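Local coordinates for protein 2-phospho-L-lactate guanylyltransferase (Methanosarcina mazei, PDB 2I5E) that probably activates (2S)-2-phospholactate by condensing it with GTP to (2S)-lactyl-2-diphospho-5'-guanosine, a step in the biosynthesis of coenzyme F420, at residues K107-T112 and E161-F166; G125-F130 and G169-E174. One frame throughout, in Å; residues are numbered along the deposited sequence.

Contact 1: residues K107-T112 and E161-F166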
loop_
_atom_site.group_PDB
_atom_site.type_symbol
_atom_site.label_atom_id
_atom_site.label_comp_id
_atom_site.label_asym_id
_atom_site.label_seq_id
_atom_site.Cartn_x
_atom_site.Cartn_y
_atom_site.Cartn_z
ATOM N N LYS A 107 10.873 7.256 -12.437
ATOM C CA LYS A 107 12.357 7.180 -12.634
ATOM C C LYS A 107 12.848 5.880 -12.069
ATOM O O LYS A 107 13.518 5.167 -12.784
ATOM C CB LYS A 107 13.110 8.404 -11.995
ATOM C CG LYS A 107 12.890 9.731 -12.792
ATOM C CD LYS A 107 13.168 11.060 -12.027
ATOM C CE LYS A 107 14.559 11.180 -11.331
ATOM N NZ LYS A 107 15.234 12.651 -11.394
ATOM N N GLU A 108 12.468 5.534 -10.824
ATOM C CA GLU A 108 12.971 4.275 -10.210
ATOM C C GLU A 108 12.449 3.035 -10.846
ATOM O O GLU A 108 13.191 2.059 -11.031
ATOM C CB GLU A 108 12.777 4.173 -8.680
ATOM C CG GLU A 108 13.164 5.414 -7.919
ATOM C CD GLU A 108 13.075 5.269 -6.379
ATOM O OE1 GLU A 108 13.563 6.179 -5.679
ATOM O OE2 GLU A 108 12.482 4.300 -5.866
ATOM N N ILE A 109 11.161 3.024 -11.187
ATOM C CA ILE A 109 10.629 1.834 -11.872
ATOM C C ILE A 109 11.360 1.510 -13.182
ATOM O O ILE A 109 11.776 0.346 -13.448
ATOM C CB ILE A 109 9.147 1.928 -12.092
ATOM C CG1 ILE A 109 8.417 1.880 -10.774
ATOM C CG2 ILE A 109 8.594 0.681 -12.982
ATOM C CD1 ILE A 109 6.990 2.706 -10.842
ATOM N N SER A 110 11.531 2.506 -14.024
ATOM C CA SER A 110 12.132 2.235 -15.307
ATOM C C SER A 110 13.682 2.109 -15.239
ATOM O O SER A 110 14.273 1.881 -16.243
ATOM C CB SER A 110 11.735 3.331 -16.302
ATOM O OG SER A 110 11.929 4.643 -15.778
ATOM N N SER A 111 14.301 2.248 -14.057
ATOM C CA SER A 111 15.764 2.079 -13.821
ATOM C C SER A 111 16.021 0.741 -13.196
ATOM O O SER A 111 17.123 0.478 -12.735
ATOM C CB SER A 111 16.288 3.136 -12.852
ATOM O OG SER A 111 15.963 4.404 -13.418
ATOM N N THR A 112 15.022 -0.140 -13.210
ATOM C CA THR A 112 15.217 -1.406 -12.558
ATOM C C THR A 112 16.415 -2.090 -13.159
ATOM O O THR A 112 16.782 -1.842 -14.318
ATOM C CB THR A 112 14.036 -2.337 -12.688
ATOM O OG1 THR A 112 14.302 -3.527 -11.919
ATOM C CG2 THR A 112 13.726 -2.658 -14.143
ATOM N N GLU A 161 11.789 -7.358 -10.607
ATOM C CA GLU A 161 11.748 -6.633 -9.407
ATOM C C GLU A 161 10.288 -6.302 -9.061
ATOM O O GLU A 161 9.570 -5.791 -9.908
ATOM C CB GLU A 161 12.437 -5.318 -9.659
ATOM C CG GLU A 161 12.840 -4.705 -8.382
ATOM C CD GLU A 161 13.319 -3.313 -8.519
ATOM O OE1 GLU A 161 13.895 -2.954 -9.561
ATOM O OE2 GLU A 161 13.035 -2.542 -7.587
ATOM N N ILE A 162 9.891 -6.526 -7.785
ATOM C CA ILE A 162 8.647 -6.000 -7.169
ATOM C C ILE A 162 8.974 -4.630 -6.620
ATOM O O ILE A 162 9.765 -4.521 -5.686
ATOM C CB ILE A 162 8.140 -6.861 -5.967
ATOM C CG1 ILE A 162 7.928 -8.342 -6.383
ATOM C CG2 ILE A 162 6.821 -6.256 -5.360
ATOM C CD1 ILE A 162 7.058 -8.474 -7.534
ATOM N N TYR A 163 8.338 -3.601 -7.175
ATOM C CA TYR A 163 8.553 -2.265 -6.713
ATOM C C TYR A 163 7.641 -2.024 -5.529
ATOM O O TYR A 163 6.447 -2.045 -5.719
ATOM C CB TYR A 163 8.142 -1.253 -7.832
ATOM C CG TYR A 163 8.561 0.167 -7.517
ATOM C CD1 TYR A 163 9.885 0.497 -7.450
ATOM C CD2 TYR A 163 7.632 1.161 -7.264
ATOM C CE1 TYR A 163 10.305 1.783 -7.128
ATOM C CE2 TYR A 163 8.025 2.490 -6.935
ATOM C CZ TYR A 163 9.355 2.762 -6.914
ATOM O OH TYR A 163 9.785 3.999 -6.605
ATOM N N ASP A 164 8.172 -1.748 -4.344
ATOM C CA ASP A 164 7.396 -1.737 -3.117
ATOM C C ASP A 164 7.115 -0.313 -2.693
ATOM O O ASP A 164 7.855 0.260 -1.935
ATOM C CB ASP A 164 8.182 -2.467 -2.006
ATOM C CG ASP A 164 7.516 -2.336 -0.652
ATOM O OD1 ASP A 164 6.256 -2.299 -0.585
ATOM O OD2 ASP A 164 8.226 -2.213 0.359
ATOM N N SER A 165 6.011 0.256 -3.143
ATOM C CA SER A 165 5.687 1.626 -2.910
ATOM C C SER A 165 4.197 1.658 -2.538
ATOM O O SER A 165 3.380 1.256 -3.338
ATOM C CB SER A 165 5.784 2.376 -4.260
ATOM O OG SER A 165 5.320 3.687 -4.077
ATOM N N PHE A 166 3.864 2.290 -1.423
ATOM C CA PHE A 166 2.516 2.577 -0.988
ATOM C C PHE A 166 1.849 3.537 -2.017
ATOM O O PHE A 166 0.664 3.387 -2.326
ATOM C CB PHE A 166 2.578 3.226 0.434
ATOM C CG PHE A 166 1.227 3.367 1.162
ATOM C CD1 PHE A 166 0.906 2.560 2.216
ATOM C CD2 PHE A 166 0.305 4.336 0.790
ATOM C CE1 PHE A 166 -0.312 2.742 2.923
ATOM C CE2 PHE A 166 -0.925 4.487 1.425
ATOM C CZ PHE A 166 -1.228 3.716 2.488
#
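Tyr163 reaches from the chain just beyond edge strand 160-162 to the C-terminal turn of helix 103-109, where it meets Glu108 and Ile109. Its CG lies anti to the backbone N (chi1 -170°), which carries the ring to the helix. From CG outward one face lies against Ile109: CG1 of Ile109 stands 3.6 Å from the ring centroid and only 11° off the normal, a CH-pi contact over the centre, while Ile109 CD1 reaches CD2 of the ring at 3.9 Å. Further out, CE1 passes 3.8 Å from Glu108 CB. At the tip, Tyr163 OH donates to Glu108 OE2 at 2.8 Å; the carboxylate sits at the ring's edge, its plane turned 82° from the ring, and is approached from above that plane. His105 adds a weak bond to the same hydroxyl.

The second polar link follows a type I turn from Ile109 to Thr112. Thr112 OG1 donates to Glu161 OE1 at 2.5 Å, too short for the exact length to be trusted. Each segment thus contributes one hydroxyl donor and one carboxylate acceptor, and the helix end is tied to strand 160-162 and the chain after it, most clearly through Tyr163-Glu108, by neutral donors, not ion pairs.

Contact 2: residues G125-F130 and G169-E174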
loop_
_atom_site.group_PDB
_atom_site.type_symbol
_atom_site.label_atom_id
_atom_site.label_comp_id
_atom_site.label_asym_id
_atom_site.label_seq_id
_atom_site.Cartn_x
_atom_site.Cartn_y
_atom_site.Cartn_z
ATOM N N GLY A 125 -3.938 -6.799 -8.209
ATOM C CA GLY A 125 -3.851 -6.137 -9.533
ATOM C C GLY A 125 -2.418 -5.728 -9.857
ATOM O O GLY A 125 -1.552 -5.964 -9.032
ATOM N N THR A 126 -2.199 -5.048 -11.010
ATOM C CA THR A 126 -0.853 -4.627 -11.490
ATOM C C THR A 126 -1.056 -3.193 -11.860
ATOM O O THR A 126 -1.926 -2.886 -12.662
ATOM C CB THR A 126 -0.493 -5.397 -12.737
ATOM O OG1 THR A 126 -0.449 -6.813 -12.439
ATOM C CG2 THR A 126 0.888 -4.988 -13.277
ATOM N N ASN A 127 -0.333 -2.303 -11.214
ATOM C CA ASN A 127 -0.545 -0.866 -11.417
ATOM C C ASN A 127 0.428 -0.270 -12.441
ATOM O O ASN A 127 0.096 0.700 -13.103
ATOM C CB ASN A 127 -0.441 -0.099 -10.059
ATOM C CG ASN A 127 -1.781 -0.132 -9.279
ATOM O OD1 ASN A 127 -2.811 -0.567 -9.805
ATOM N ND2 ASN A 127 -1.762 0.330 -8.065
ATOM N N ALA A 128 1.616 -0.887 -12.597
ATOM C CA ALA A 128 2.630 -0.390 -13.505
ATOM C C ALA A 128 3.470 -1.622 -13.820
ATOM O O ALA A 128 3.670 -2.480 -12.979
ATOM C CB ALA A 128 3.515 0.729 -12.758
ATOM N N LEU A 129 3.900 -1.714 -15.080
ATOM C CA LEU A 129 4.686 -2.820 -15.549
ATOM C C LEU A 129 5.755 -2.229 -16.492
ATOM O O LEU A 129 5.402 -1.560 -17.478
ATOM C CB LEU A 129 3.774 -3.777 -16.312
ATOM C CG LEU A 129 4.174 -5.239 -16.570
ATOM C CD1 LEU A 129 4.780 -5.939 -15.294
ATOM C CD2 LEU A 129 2.912 -5.919 -17.062
ATOM N N PHE A 130 7.025 -2.452 -16.155
ATOM C CA PHE A 130 8.176 -2.125 -16.978
ATOM C C PHE A 130 8.816 -3.424 -17.505
ATOM O O PHE A 130 9.297 -4.251 -16.744
ATOM C CB PHE A 130 9.204 -1.179 -16.259
ATOM C CG PHE A 130 10.337 -0.700 -17.171
ATOM C CD1 PHE A 130 10.100 0.170 -18.240
ATOM C CD2 PHE A 130 11.642 -1.217 -17.016
ATOM C CE1 PHE A 130 11.134 0.562 -19.125
ATOM C CE2 PHE A 130 12.694 -0.842 -17.859
ATOM C CZ PHE A 130 12.445 0.048 -18.899
ATOM N N GLY A 169 1.272 2.042 -5.415
ATOM C CA GLY A 169 0.325 0.970 -5.260
ATOM C C GLY A 169 -1.100 1.297 -4.871
ATOM O O GLY A 169 -1.932 0.392 -4.811
ATOM N N THR A 170 -1.397 2.581 -4.642
ATOM C CA THR A 170 -2.777 3.089 -4.391
ATOM C C THR A 170 -3.424 3.472 -5.698
ATOM O O THR A 170 -3.256 4.595 -6.231
ATOM C CB THR A 170 -2.678 4.265 -3.437
ATOM O OG1 THR A 170 -1.953 3.806 -2.297
ATOM C CG2 THR A 170 -4.027 4.787 -2.939
ATOM N N ASP A 171 -4.153 2.507 -6.265
ATOM C CA ASP A 171 -5.013 2.773 -7.392
ATOM C C ASP A 171 -6.363 3.153 -6.788
ATOM O O ASP A 171 -6.740 2.710 -5.694
ATOM C CB ASP A 171 -5.142 1.565 -8.302
ATOM C CG ASP A 171 -5.471 0.269 -7.541
ATOM O OD1 ASP A 171 -4.621 -0.260 -6.819
ATOM O OD2 ASP A 171 -6.606 -0.175 -7.638
ATOM N N ILE A 172 -7.107 3.950 -7.527
ATOM C CA ILE A 172 -8.250 4.579 -6.929
ATOM C C ILE A 172 -9.376 3.948 -7.652
ATOM O O ILE A 172 -9.583 4.278 -8.820
ATOM C CB ILE A 172 -8.163 6.160 -6.988
ATOM C CG1 ILE A 172 -7.306 6.690 -5.772
ATOM C CG2 ILE A 172 -9.565 6.774 -6.740
ATOM C CD1 ILE A 172 -5.931 6.847 -6.032
ATOM N N ASP A 173 -10.073 2.999 -6.994
ATOM C CA ASP A 173 -11.129 2.199 -7.663
ATOM C C ASP A 173 -12.470 2.119 -6.917
ATOM O O ASP A 173 -13.527 2.012 -7.499
ATOM C CB ASP A 173 -10.625 0.768 -7.965
ATOM C CG ASP A 173 -11.385 0.091 -9.111
ATOM O OD1 ASP A 173 -11.640 0.731 -10.204
ATOM O OD2 ASP A 173 -11.721 -1.088 -8.850
ATOM N N GLU A 174 -12.402 2.198 -5.610
ATOM C CA GLU A 174 -13.596 2.242 -4.817
ATOM C C GLU A 174 -13.591 3.397 -3.797
ATOM O O GLU A 174 -12.565 4.052 -3.664
ATOM C CB GLU A 174 -13.854 0.896 -4.191
ATOM C CG GLU A 174 -12.731 0.344 -3.430
ATOM C CD GLU A 174 -12.899 -1.115 -3.187
ATOM O OE1 GLU A 174 -13.930 -1.685 -3.622
ATOM O OE2 GLU A 174 -12.001 -1.693 -2.558
#
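Asn127 and Asp171 supply the hydrogen bond that joins the two segments. Asn127 ND2 donates to Asp171 OD1 at 3.2 Å with an N-H...O angle of 159°, and the acceptor lies almost in the amide plane. The amide and carboxylate planes are 72° apart. OD1 is met on its anti side, somewhat out of the carboxylate plane. Asp171 has CG between its backbone N and carbonyl carbon (chi1 49°), which swings OD1 toward the amide.

Backbone oxygens gather round the same nitrogen. Asn127 ND2 is hydrogen-bonded to Ala168 O, and Gly169 O lies 3.3 Å from it. A leucine in place of Asn127 would probably leave Ala168 O and Asp171 OD1 without this donor, weakening the tie between the strand and the loop.

On the strand side, opposite Val119, the chain carries two residues, Asn127 and Ala128, a classic beta bulge that interrupts strand 126-131 within the mixed sheet of this GT-A-like nucleotidyltransferase fold. The chain turns a corner at Asn127, whose side chain points toward the loop ahead of helix 175-184.

Van der Waals contact is slight: Asp171 CB approaches Asn127 OD1 at 3.5 Å, and the two segments bury only 116 Å² in all.

Charge pairing lies beyond the amide. Asp171 OD2 forms a salt bridge with Lys122 and is also hydrogen-bonded to the amine of a bound Tris molecule, probably from the crystallisation liquor.

Overall arrangement
Contacts 1 and 2 have centres about 13 Å apart and lie on the same mixed sheet, their segments alternating along the chain. They meet at Phe130: its CB lies 3.8 Å from Ile109 CG2, and its CD2 lies 3.8 Å from Thr112 CG2. Contact 1 lies about 14 Å from the chain centre, contact 2 about 5 Å. Small molecules lie beside both, a diethylene glycol next to the Tyr163 side chain and Tris next to that of Thr170, both probably from the crystallisation liquor; neither identifies the GTP site. Both regions also reach the second subunit of the homodimer, through Asp164 and Ser165 in 161-166 and Asp173 in 169-174.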